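PDB 4OOU: mannan endo-1,4-beta-mannosidase from Cryptopygus antarcticus, which hydrolyses internal beta-1,4-mannosidic linkages in mannans, galactomannans and glucomannans, releasing mainly short manno-oligosaccharides. Local coordinates for residues A[23-28]-A[235-240]; A[162-167]-A[174-179]; A[30-35]-A[377-382]; A[36-41]-A[361-366]. All coordinates share one frame; numbering follows the deposited sequence.

All four contacts involve strands of one continuous sheet, which forms the (beta/alpha)8 barrel of this glycosyl hydrolase family 5 enzyme together with its N-terminal hairpin. Segments 23-28, 30-35 and 36-41 follow one another at the start of the chain. They meet, respectively, the fifth barrel strand (contact 1), the C-terminal tail (contact 3) and the loop after helix 353-361 (contact 4). Contact 2 is local, joining a barrel helix to the strand that follows it. The centres of contacts 3 and 4 lie about 11 Å apart, those of contacts 1 and 2 about 13 Å, and those of contacts 2 and 4 about 24 Å. Contacts 1, 3 and 4 thus tie the chain's beginning to its middle and end.

Contact 1. Residues A[23-28]-A[235-240]; sequences LKASGS and KALVTV
Two flat peptide groups, Leu-23–Lys-24 and Lys-24–Ala-25, turn a face toward the isobutyl group of Leu-237. On the first, Leu-237 CD1 stands well above the peptide plane, 3.5 Å from Leu-23 O. On the second, the same methyl sits almost straight over Lys-24 C at 4.2 Å, while Leu-237 CD2 lies over Ala-25 N at 3.9 Å. Beyond these peptides each branch of Leu-237 meets an apolar side chain: CD1 touches Leu-23 CD1 at 3.8 Å, and CD2 touches Ala-25 CB at 3.9 Å. The Leu-23 and Leu-237 side chains cross at about a right angle, meeting through single methyls. With chi1 at -70°, Leu-237 CG lies anti to its own carbonyl carbon, and the forked end reaches the 23-25 backbone. Strand 24-26 pairs with strand 29-32 through the backbone of Lys-24 and Tyr-31, whereas Leu-237 bonds through its backbone to Trp-176 of the neighbouring barrel strand. The N-terminal hairpin lies at the end of the barrel where the parallel strands begin, the end opposite the active site in this fold. Phe-30 and Tyr-32 also touch Leu-23, and Ala-175 lies against Leu-237. The chemistry is dispersion between methyls and peptide faces, so shape and burial, rather than directed polar bonds, define how these two segments fit.

Contact 2. Residues A[162-167]-A[174-179]; sequences PMVNAL and AAWEVL
Leu-167 and Val-164, in the last turns of helix 149-167, pack on the indole of Trp-176 in strand 173-177. Leu-167 CD1 makes the closest approach, 3.7 Å from Trp-176 CH2, and the two side chains stand nearly perpendicular, the methyl coming in obliquely to the ring. Val-164 contributes its backbone carbon: its CA lies 4.0 Å from Trp-176 CH2, and its CG1 makes a looser contact with Trp-176 CZ2 at 4.5 Å. Trp-176 CG is anti to the carbonyl carbon (chi1 -52°), and the indole extends from the strand so that its six-membered ring reaches the helix. A second kind of contact is made at the ring edge. Met-163 O lies near the indole plane, 4.0 Å from Trp-176 CH2, but its hydrogen-bonding partner is in the helix, Leu-167 N at 3.1 Å. The segment axes are nearly antiparallel (174°) and 11.9 Å apart, a gap that the indole spans. Helix 149-167 precedes strand 173-177 in the chain, so this is the helix-to-strand half of a beta-alpha-beta crossover in the barrel wall. Leu-131 touches the indole from the neighbouring strand 126-133, while helices 109-122 and 215-232 touch Leu-167 and Val-164 respectively. What results is a buried hydrophobic seam: the carbonyl beside the ring keeps its helical bond, and a partly positive aromatic edge would probably suit it electrostatically.

Contact 3. Residues A[30-35]-A[377-382]; sequences FYYGGQ and VSVNIN
Tyr-32 reaches Val-379 because its chi1 of -172° sets CG opposite the backbone N and swings the ring toward the tail segment 377-382. Val-379 answers with CG1, likewise extended away from its own N (chi1 178°), and this methyl touches Tyr-32 CD2 at 3.5 Å, oblique to the ring. Further along the ring, Asn-380 O approaches Tyr-32 CE2 to 3.2 Å. At the far end Asn-382 N donates a nearly straight hydrogen bond to Tyr-32 OH, 3.0 Å long with an angle of 167° at the hydrogen. The same hydroxyl also hydrogen-bonds Glu-21 O, so it links the tail to the start of the chain. Tyr-32 opens a type I' turn, a tight connection between strands 29-32 and 35-43 in which Gly-33 and Gly-34 occupy the two central positions. The second arm of this antiparallel hairpin is itself the first strand of the (beta/alpha)8 barrel, and the irregular C-terminal tail runs across the hairpin's tyrosine. On the barrel side, Phe-126 of strand 126-133 packs against both Val-379 and Ile-381. Ile-381 CA lies 3.7 Å from Tyr-32 OH, while its backbone N is held by the side-chain oxygen of Asn-124.

Contact 4. Residues A[36-41]-A[361-366]; sequences KVFLSG and QALKGQ
Phe-38 and Leu-363 meet almost perpendicularly, the leucine presenting one methyl branch obliquely to the ring. Leu-363 CD1 lies 3.6 Å from Phe-38 CE2 and just as close to Ser-40 OG, so a single methyl bridges two residues of the same strand region. Phe-38 CG points away from the backbone N (chi1 179°), and Ser-40 OG takes the same course (chi1 -170°); these two torsions carry the ring and the hydroxyl out to Leu-363. The oxygen-to-methyl approach is van der Waals in nature. Leu-363 sits in a type I turn from Gln-361 to Lys-364, with Lys-364 N bonded to Gln-361 O at 3.0 Å. Its carbonyl oxygen accepts Gln-366 N, so two backbone bonds hold the turn from which the leucine projects. Tyr-331 of helix 323-332 touches Leu-363 and makes an edge-to-face stack with Phe-38, and so belongs to the same buried cluster. Strand 35-43, the first of the barrel, pairs with strand 337-340; the loop after helix 353-361 packs with Tyr-331 against the side chains of Phe-38 and Ser-40, as helices and loops do in the outer layer of a (beta/alpha)8, or TIM, barrel.

Contact 1. Residues A[23-28]-A[235-240]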
loop_
_atom_site.group_PDB
_atom_site.type_symbol
_atom_site.label_atom_id
_atom_site.label_comp_id
_atom_site.label_asym_id
_atom_site.label_seq_id
_atom_site.Cartn_x
_atom_site.Cartn_y
_atom_site.Cartn_z
ATOM N N LEU A 23 -5.950 -13.383 4.315
ATOM C CA LEU A 23 -5.321 -12.542 5.345
ATOM C C LEU A 23 -6.389 -11.637 5.931
ATOM O O LEU A 23 -7.082 -10.971 5.174
ATOM C CB LEU A 23 -4.226 -11.679 4.695
ATOM C CG LEU A 23 -2.938 -11.272 5.406
ATOM C CD1 LEU A 23 -2.807 -9.752 5.505
ATOM C CD2 LEU A 23 -2.745 -11.954 6.735
ATOM N N LYS A 24 -6.540 -11.634 7.255
ATOM C CA LYS A 24 -7.495 -10.742 7.941
ATOM C C LYS A 24 -6.679 -9.739 8.740
ATOM O O LYS A 24 -5.464 -9.890 8.857
ATOM C CB LYS A 24 -8.430 -11.503 8.884
ATOM C CG LYS A 24 -8.821 -12.888 8.379
ATOM C CD LYS A 24 -9.774 -13.636 9.314
ATOM C CE LYS A 24 -11.212 -13.646 8.785
ATOM N NZ LYS A 24 -12.101 -14.488 9.631
ATOM N N ALA A 25 -7.352 -8.701 9.222
ATOM C CA ALA A 25 -6.802 -7.754 10.152
ATOM C C ALA A 25 -7.775 -7.671 11.298
ATOM O O ALA A 25 -8.937 -7.422 11.066
ATOM C CB ALA A 25 -6.661 -6.382 9.523
ATOM N N SER A 26 -7.273 -7.845 12.519
ATOM C CA SER A 26 -8.091 -7.846 13.734
ATOM C C SER A 26 -7.269 -7.297 14.905
ATOM O O SER A 26 -6.139 -7.723 15.163
ATOM C CB SER A 26 -8.639 -9.277 14.025
ATOM O OG SER A 26 -8.986 -9.478 15.393
ATOM N N GLY A 27 -7.864 -6.375 15.637
ATOM C CA GLY A 27 -7.106 -5.552 16.564
ATOM C C GLY A 27 -5.796 -5.083 15.938
ATOM O O GLY A 27 -5.759 -4.584 14.816
ATOM N N SER A 28 -4.720 -5.311 16.668
ATOM C CA SER A 28 -3.376 -4.894 16.264
ATOM C C SER A 28 -2.700 -5.757 15.178
ATOM O O SER A 28 -1.581 -5.433 14.701
ATOM C CB SER A 28 -2.522 -4.946 17.519
ATOM O OG SER A 28 -3.195 -4.255 18.549
ATOM N N LYS A 235 -14.734 -8.847 3.026
ATOM C CA LYS A 235 -13.490 -9.120 3.791
ATOM C C LYS A 235 -12.188 -8.497 3.248
ATOM O O LYS A 235 -11.120 -8.686 3.844
ATOM C CB LYS A 235 -13.254 -10.632 3.988
ATOM C CG LYS A 235 -13.211 -11.482 2.732
ATOM C CD LYS A 235 -12.130 -11.155 1.731
ATOM C CE LYS A 235 -12.111 -12.219 0.637
ATOM N NZ LYS A 235 -11.440 -11.800 -0.606
ATOM N N ALA A 236 -12.268 -7.776 2.131
ATOM C CA ALA A 236 -11.092 -7.120 1.558
ATOM C C ALA A 236 -10.433 -6.081 2.512
ATOM O O ALA A 236 -11.089 -5.365 3.304
ATOM C CB ALA A 236 -11.426 -6.480 0.210
ATOM N N LEU A 237 -9.115 -6.043 2.421
ATOM C CA LEU A 237 -8.299 -5.231 3.285
ATOM C C LEU A 237 -7.872 -3.999 2.508
ATOM O O LEU A 237 -7.380 -4.090 1.381
ATOM C CB LEU A 237 -7.084 -6.035 3.759
ATOM C CG LEU A 237 -7.316 -7.186 4.745
ATOM C CD1 LEU A 237 -5.945 -7.639 5.220
ATOM C CD2 LEU A 237 -8.200 -6.802 5.937
ATOM N N VAL A 238 -8.050 -2.834 3.096
ATOM C CA VAL A 238 -7.686 -1.624 2.393
ATOM C C VAL A 238 -6.714 -0.855 3.226
ATOM O O VAL A 238 -6.835 -0.859 4.468
ATOM C CB VAL A 238 -8.883 -0.770 2.064
ATOM C CG1 VAL A 238 -8.439 0.417 1.232
ATOM C CG2 VAL A 238 -9.902 -1.596 1.272
ATOM N N THR A 239 -5.745 -0.221 2.542
ATOM C CA THR A 239 -4.783 0.648 3.181
ATOM C C THR A 239 -4.529 1.883 2.332
ATOM O O THR A 239 -5.067 2.063 1.241
ATOM C CB THR A 239 -3.445 -0.098 3.437
ATOM O OG1 THR A 239 -2.600 0.614 4.358
ATOM C CG2 THR A 239 -2.686 -0.282 2.169
ATOM N N VAL A 240 -3.715 2.743 2.913
ATOM C CA VAL A 240 -3.187 3.915 2.317
ATOM C C VAL A 240 -1.769 4.020 2.922
ATOM O O VAL A 240 -1.597 3.812 4.129
ATOM C CB VAL A 240 -4.020 5.139 2.711
ATOM C CG1 VAL A 240 -3.322 6.434 2.314
ATOM C CG2 VAL A 240 -5.395 5.055 2.076
#

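Contact 2. Residues A[162-167]-A[174-179]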
loop_
_atom_site.group_PDB
_atom_site.type_symbol
_atom_site.label_atom_id
_atom_site.label_comp_id
_atom_site.label_asym_id
_atom_site.label_seq_id
_atom_site.Cartn_x
_atom_site.Cartn_y
_atom_site.Cartn_z
ATOM N N PRO A 162 -15.641 -4.088 -11.028
ATOM C CA PRO A 162 -15.333 -5.313 -11.779
ATOM C C PRO A 162 -13.969 -5.939 -11.447
ATOM O O PRO A 162 -13.831 -7.181 -11.464
ATOM C CB PRO A 162 -15.398 -4.882 -13.253
ATOM C CG PRO A 162 -15.819 -3.457 -13.272
ATOM C CD PRO A 162 -16.176 -3.016 -11.884
ATOM N N MET A 163 -12.978 -5.109 -11.155
ATOM C CA MET A 163 -11.675 -5.630 -10.698
ATOM C C MET A 163 -11.808 -6.360 -9.350
ATOM O O MET A 163 -11.279 -7.447 -9.152
ATOM C CB MET A 163 -10.655 -4.498 -10.545
ATOM C CG MET A 163 -10.091 -3.951 -11.832
ATOM S SD MET A 163 -8.865 -2.698 -11.362
ATOM C CE MET A 163 -9.881 -1.301 -11.690
ATOM N N VAL A 164 -12.545 -5.761 -8.423
ATOM C CA VAL A 164 -12.714 -6.365 -7.121
ATOM C C VAL A 164 -13.436 -7.693 -7.245
ATOM O O VAL A 164 -13.085 -8.657 -6.565
ATOM C CB VAL A 164 -13.509 -5.467 -6.145
ATOM C CG1 VAL A 164 -13.499 -6.095 -4.752
ATOM C CG2 VAL A 164 -12.930 -4.045 -6.091
ATOM N N ASN A 165 -14.453 -7.748 -8.099
ATOM C CA ASN A 165 -15.312 -8.936 -8.129
ATOM C C ASN A 165 -14.598 -10.118 -8.746
ATOM O O ASN A 165 -14.812 -11.263 -8.341
ATOM C CB ASN A 165 -16.649 -8.638 -8.806
ATOM C CG ASN A 165 -17.636 -8.018 -7.842
ATOM O OD1 ASN A 165 -17.868 -8.572 -6.767
ATOM N ND2 ASN A 165 -18.191 -6.845 -8.187
ATOM N N ALA A 166 -13.696 -9.834 -9.683
ATOM C CA ALA A 166 -12.926 -10.908 -10.309
ATOM C C ALA A 166 -11.776 -11.381 -9.440
ATOM O O ALA A 166 -11.396 -12.513 -9.517
ATOM C CB ALA A 166 -12.426 -10.461 -11.668
ATOM N N LEU A 167 -11.220 -10.524 -8.594
ATOM C CA LEU A 167 -9.998 -10.890 -7.884
ATOM C C LEU A 167 -10.176 -11.273 -6.399
ATOM O O LEU A 167 -9.201 -11.676 -5.723
ATOM C CB LEU A 167 -8.993 -9.746 -8.001
ATOM C CG LEU A 167 -8.575 -9.263 -9.392
ATOM C CD1 LEU A 167 -7.608 -8.099 -9.174
ATOM C CD2 LEU A 167 -7.954 -10.337 -10.272
ATOM N N ALA A 174 -3.610 -9.964 -0.672
ATOM C CA ALA A 174 -3.663 -9.582 0.713
ATOM C C ALA A 174 -4.482 -8.310 0.934
ATOM O O ALA A 174 -5.313 -8.264 1.806
ATOM C CB ALA A 174 -2.247 -9.412 1.249
ATOM N N ALA A 175 -4.236 -7.279 0.138
ATOM C CA ALA A 175 -4.864 -5.953 0.364
ATOM C C ALA A 175 -4.826 -5.037 -0.856
ATOM O O ALA A 175 -3.972 -5.168 -1.752
ATOM C CB ALA A 175 -4.178 -5.263 1.514
ATOM N N TRP A 176 -5.756 -4.092 -0.876
ATOM C CA TRP A 176 -5.759 -3.033 -1.888
ATOM C C TRP A 176 -5.287 -1.756 -1.232
ATOM O O TRP A 176 -5.692 -1.443 -0.120
ATOM C CB TRP A 176 -7.169 -2.802 -2.430
ATOM C CG TRP A 176 -7.838 -4.042 -2.903
ATOM C CD1 TRP A 176 -8.352 -5.057 -2.129
ATOM C CD2 TRP A 176 -8.051 -4.423 -4.250
ATOM N NE1 TRP A 176 -8.868 -6.047 -2.922
ATOM C CE2 TRP A 176 -8.695 -5.687 -4.232
ATOM C CE3 TRP A 176 -7.745 -3.834 -5.479
ATOM C CZ2 TRP A 176 -9.081 -6.345 -5.398
ATOM C CZ3 TRP A 176 -8.105 -4.486 -6.627
ATOM C CH2 TRP A 176 -8.783 -5.731 -6.581
ATOM N N GLU A 177 -4.449 -1.004 -1.927
ATOM C CA GLU A 177 -4.051 0.315 -1.452
ATOM C C GLU A 177 -4.561 1.381 -2.399
ATOM O O GLU A 177 -4.230 1.437 -3.593
ATOM C CB GLU A 177 -2.552 0.406 -1.313
ATOM C CG GLU A 177 -2.085 1.744 -0.830
ATOM C CD GLU A 177 -0.608 1.772 -0.485
ATOM O OE1 GLU A 177 0.003 0.688 -0.276
ATOM O OE2 GLU A 177 -0.078 2.915 -0.441
ATOM N N VAL A 178 -5.363 2.262 -1.850
ATOM C CA VAL A 178 -6.053 3.223 -2.681
ATOM C C VAL A 178 -5.091 4.165 -3.315
ATOM O O VAL A 178 -5.140 4.400 -4.515
ATOM C CB VAL A 178 -7.050 4.075 -1.880
ATOM C CG1 VAL A 178 -7.841 4.950 -2.832
ATOM C CG2 VAL A 178 -7.977 3.185 -1.091
ATOM N N LEU A 179 -4.229 4.740 -2.495
ATOM C CA LEU A 179 -3.409 5.849 -2.963
ATOM C C LEU A 179 -2.095 5.829 -2.201
ATOM O O LEU A 179 -2.077 5.583 -0.998
ATOM C CB LEU A 179 -4.167 7.140 -2.750
ATOM C CG LEU A 179 -3.518 8.428 -3.254
ATOM C CD1 LEU A 179 -3.373 8.444 -4.777
ATOM C CD2 LEU A 179 -4.330 9.624 -2.777
#

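Contact 3. Residues A[30-35]-A[377-382]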
loop_
_atom_site.group_PDB
_atom_site.type_symbol
_atom_site.label_atom_id
_atom_site.label_comp_id
_atom_site.label_asym_id
_atom_site.label_seq_id
_atom_site.Cartn_x
_atom_site.Cartn_y
_atom_site.Cartn_z
ATOM N N PHE A 30 -2.353 -8.717 11.764
ATOM C CA PHE A 30 -2.764 -9.519 10.651
ATOM C C PHE A 30 -2.921 -10.945 11.135
ATOM O O PHE A 30 -2.163 -11.381 11.990
ATOM C CB PHE A 30 -1.723 -9.477 9.558
ATOM C CG PHE A 30 -1.567 -8.137 8.942
ATOM C CD1 PHE A 30 -2.626 -7.552 8.295
ATOM C CD2 PHE A 30 -0.352 -7.461 8.999
ATOM C CE1 PHE A 30 -2.472 -6.333 7.688
ATOM C CE2 PHE A 30 -0.208 -6.225 8.418
ATOM C CZ PHE A 30 -1.259 -5.666 7.750
ATOM N N TYR A 31 -3.918 -11.661 10.611
ATOM C CA TYR A 31 -4.029 -13.099 10.865
ATOM C C TYR A 31 -4.183 -13.847 9.562
ATOM O O TYR A 31 -4.842 -13.385 8.652
ATOM C CB TYR A 31 -5.215 -13.396 11.776
ATOM C CG TYR A 31 -5.066 -12.849 13.155
ATOM C CD1 TYR A 31 -4.474 -13.593 14.152
ATOM C CD2 TYR A 31 -5.500 -11.570 13.462
ATOM C CE1 TYR A 31 -4.307 -13.069 15.434
ATOM C CE2 TYR A 31 -5.361 -11.044 14.742
ATOM C CZ TYR A 31 -4.760 -11.797 15.723
ATOM O OH TYR A 31 -4.633 -11.278 16.991
ATOM N N TYR A 32 -3.539 -14.987 9.457
ATOM C CA TYR A 32 -3.849 -15.929 8.401
ATOM C C TYR A 32 -4.009 -17.327 8.980
ATOM O O TYR A 32 -3.080 -17.905 9.537
ATOM C CB TYR A 32 -2.782 -15.952 7.308
ATOM C CG TYR A 32 -3.235 -16.807 6.142
ATOM C CD1 TYR A 32 -4.024 -16.267 5.157
ATOM C CD2 TYR A 32 -2.930 -18.169 6.065
ATOM C CE1 TYR A 32 -4.485 -17.032 4.103
ATOM C CE2 TYR A 32 -3.391 -18.954 5.007
ATOM C CZ TYR A 32 -4.176 -18.375 4.019
ATOM O OH TYR A 32 -4.680 -19.100 2.931
ATOM N N GLY A 33 -5.188 -17.890 8.813
ATOM C CA GLY A 33 -5.403 -19.294 9.188
ATOM C C GLY A 33 -5.363 -19.486 10.685
ATOM O O GLY A 33 -4.948 -20.536 11.176
ATOM N N GLY A 34 -5.782 -18.448 11.398
ATOM C CA GLY A 34 -5.877 -18.469 12.851
ATOM C C GLY A 34 -4.735 -17.793 13.600
ATOM O O GLY A 34 -4.875 -17.571 14.809
ATOM N N GLN A 35 -3.619 -17.472 12.911
ATOM C CA GLN A 35 -2.344 -17.027 13.564
ATOM C C GLN A 35 -1.836 -15.640 13.147
ATOM O O GLN A 35 -1.875 -15.267 11.986
ATOM C CB GLN A 35 -1.218 -18.022 13.251
ATOM C CG GLN A 35 -1.417 -19.466 13.719
ATOM C CD GLN A 35 -0.079 -20.224 13.927
ATOM O OE1 GLN A 35 0.806 -19.793 14.708
ATOM N NE2 GLN A 35 0.078 -21.349 13.223
ATOM N N VAL A 377 5.766 -15.889 9.670
ATOM C CA VAL A 377 6.276 -15.279 8.455
ATOM C C VAL A 377 5.944 -16.186 7.275
ATOM O O VAL A 377 5.141 -15.824 6.420
ATOM C CB VAL A 377 7.786 -15.006 8.594
ATOM C CG1 VAL A 377 8.408 -14.494 7.304
ATOM C CG2 VAL A 377 7.986 -13.997 9.697
ATOM N N SER A 378 6.554 -17.365 7.225
ATOM C CA SER A 378 6.366 -18.275 6.086
ATOM C C SER A 378 4.936 -18.799 6.167
ATOM O O SER A 378 4.594 -19.497 7.098
ATOM C CB SER A 378 7.403 -19.416 6.075
ATOM O OG SER A 378 6.775 -20.645 5.762
ATOM N N VAL A 379 4.107 -18.402 5.218
ATOM C CA VAL A 379 2.708 -18.713 5.275
ATOM C C VAL A 379 2.430 -19.749 4.208
ATOM O O VAL A 379 3.032 -19.701 3.149
ATOM C CB VAL A 379 1.830 -17.493 5.010
ATOM C CG1 VAL A 379 0.359 -17.912 5.041
ATOM C CG2 VAL A 379 2.079 -16.413 6.028
ATOM N N ASN A 380 1.531 -20.688 4.501
ATOM C CA ASN A 380 1.048 -21.631 3.492
ATOM C C ASN A 380 -0.291 -21.087 3.032
ATOM O O ASN A 380 -1.282 -21.084 3.783
ATOM C CB ASN A 380 0.940 -23.050 4.058
ATOM C CG ASN A 380 1.068 -24.149 2.982
ATOM O OD1 ASN A 380 1.930 -24.094 2.095
ATOM N ND2 ASN A 380 0.220 -25.176 3.091
ATOM N N ILE A 381 -0.281 -20.550 1.811
ATOM C CA ILE A 381 -1.436 -19.882 1.250
ATOM C C ILE A 381 -2.268 -20.918 0.510
ATOM O O ILE A 381 -1.789 -21.571 -0.419
ATOM C CB ILE A 381 -1.030 -18.758 0.301
ATOM C CG1 ILE A 381 -0.159 -17.716 1.035
ATOM C CG2 ILE A 381 -2.281 -18.122 -0.305
ATOM C CD1 ILE A 381 0.319 -16.550 0.183
ATOM N N ASN A 382 -3.519 -21.066 0.910
ATOM C CA ASN A 382 -4.349 -22.007 0.222
ATOM C C ASN A 382 -4.732 -21.530 -1.153
ATOM O O ASN A 382 -4.657 -20.377 -1.493
ATOM C CB ASN A 382 -5.571 -22.453 1.042
ATOM C CG ASN A 382 -6.368 -21.311 1.603
ATOM O OD1 ASN A 382 -6.514 -20.250 0.986
ATOM N ND2 ASN A 382 -6.913 -21.532 2.780
#

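Contact 4. Residues A[36-41]-A[361-366]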
loop_
_atom_site.group_PDB
_atom_site.type_symbol
_atom_site.label_atom_id
_atom_site.label_comp_id
_atom_site.label_asym_id
_atom_site.label_seq_id
_atom_site.Cartn_x
_atom_site.Cartn_y
_atom_site.Cartn_z
ATOM N N LYS A 36 -1.301 -14.898 14.101
ATOM C CA LYS A 36 -0.710 -13.598 13.843
ATOM C C LYS A 36 0.286 -13.765 12.717
ATOM O O LYS A 36 1.026 -14.748 12.699
ATOM C CB LYS A 36 -0.012 -13.059 15.113
ATOM N N VAL A 37 0.287 -12.856 11.741
ATOM C CA VAL A 37 1.359 -12.864 10.731
ATOM C C VAL A 37 1.938 -11.493 10.516
ATOM O O VAL A 37 1.249 -10.490 10.636
ATOM C CB VAL A 37 1.004 -13.535 9.358
ATOM C CG1 VAL A 37 -0.473 -13.875 9.208
ATOM C CG2 VAL A 37 1.523 -12.725 8.175
ATOM N N PHE A 38 3.232 -11.500 10.226
ATOM C CA PHE A 38 4.029 -10.315 9.945
ATOM C C PHE A 38 4.303 -10.301 8.448
ATOM O O PHE A 38 4.619 -11.364 7.883
ATOM C CB PHE A 38 5.328 -10.438 10.738
ATOM C CG PHE A 38 6.282 -9.315 10.542
ATOM C CD1 PHE A 38 6.216 -8.197 11.337
ATOM C CD2 PHE A 38 7.279 -9.400 9.602
ATOM C CE1 PHE A 38 7.110 -7.155 11.172
ATOM C CE2 PHE A 38 8.185 -8.374 9.442
ATOM C CZ PHE A 38 8.103 -7.243 10.230
ATOM N N LEU A 39 4.171 -9.134 7.794
ATOM C CA LEU A 39 4.385 -9.075 6.347
ATOM C C LEU A 39 5.844 -8.699 5.995
ATOM O O LEU A 39 6.275 -7.532 6.070
ATOM C CB LEU A 39 3.363 -8.179 5.656
ATOM C CG LEU A 39 1.908 -8.673 5.764
ATOM C CD1 LEU A 39 0.903 -7.780 5.039
ATOM C CD2 LEU A 39 1.779 -10.117 5.273
ATOM N N SER A 40 6.615 -9.719 5.625
ATOM C CA SER A 40 8.024 -9.511 5.343
ATOM C C SER A 40 8.284 -9.638 3.853
ATOM O O SER A 40 7.896 -10.630 3.234
ATOM C CB SER A 40 8.859 -10.514 6.104
ATOM O OG SER A 40 10.208 -10.138 5.990
ATOM N N GLY A 41 8.965 -8.653 3.280
ATOM C CA GLY A 41 9.085 -8.593 1.854
ATOM C C GLY A 41 9.464 -7.257 1.287
ATOM O O GLY A 41 10.113 -6.450 1.948
ATOM N N GLN A 361 15.948 -12.810 4.538
ATOM C CA GLN A 361 16.506 -14.004 5.173
ATOM C C GLN A 361 16.530 -13.821 6.687
ATOM O O GLN A 361 16.413 -14.791 7.445
ATOM C CB GLN A 361 17.933 -14.305 4.691
ATOM C CG GLN A 361 18.039 -15.075 3.383
ATOM C CD GLN A 361 19.444 -15.030 2.774
ATOM O OE1 GLN A 361 20.456 -15.103 3.491
ATOM N NE2 GLN A 361 19.512 -14.888 1.443
ATOM N N ALA A 362 16.690 -12.579 7.142
ATOM C CA ALA A 362 16.753 -12.351 8.567
ATOM C C ALA A 362 15.522 -12.923 9.249
ATOM O O ALA A 362 15.576 -13.263 10.428
ATOM C CB ALA A 362 16.889 -10.865 8.888
ATOM N N LEU A 363 14.400 -13.009 8.553
ATOM C CA LEU A 363 13.218 -13.566 9.225
ATOM C C LEU A 363 12.775 -14.963 8.722
ATOM O O LEU A 363 11.720 -15.431 9.111
ATOM C CB LEU A 363 12.061 -12.555 9.199
ATOM C CG LEU A 363 12.351 -11.166 9.806
ATOM C CD1 LEU A 363 11.259 -10.173 9.422
ATOM C CD2 LEU A 363 12.502 -11.228 11.331
ATOM N N LYS A 364 13.590 -15.631 7.907
ATOM C CA LYS A 364 13.211 -16.923 7.333
ATOM C C LYS A 364 12.412 -17.812 8.313
ATOM O O LYS A 364 11.246 -18.106 8.074
ATOM C CB LYS A 364 14.439 -17.671 6.794
ATOM C CG LYS A 364 14.263 -18.314 5.416
ATOM C CD LYS A 364 15.627 -18.755 4.870
ATOM C CE LYS A 364 15.656 -18.914 3.354
ATOM N NZ LYS A 364 14.840 -20.079 2.892
ATOM N N GLY A 365 12.999 -18.225 9.426
ATOM C CA GLY A 365 12.286 -19.199 10.276
ATOM C C GLY A 365 10.929 -18.757 10.862
ATOM O O GLY A 365 9.972 -19.553 10.927
ATOM N N GLN A 366 10.853 -17.479 11.237
ATOM C CA GLN A 366 10.054 -17.029 12.372
ATOM C C GLN A 366 8.596 -17.447 12.407
ATOM O O GLN A 366 7.840 -17.307 11.447
ATOM C CB GLN A 366 10.167 -15.504 12.552
#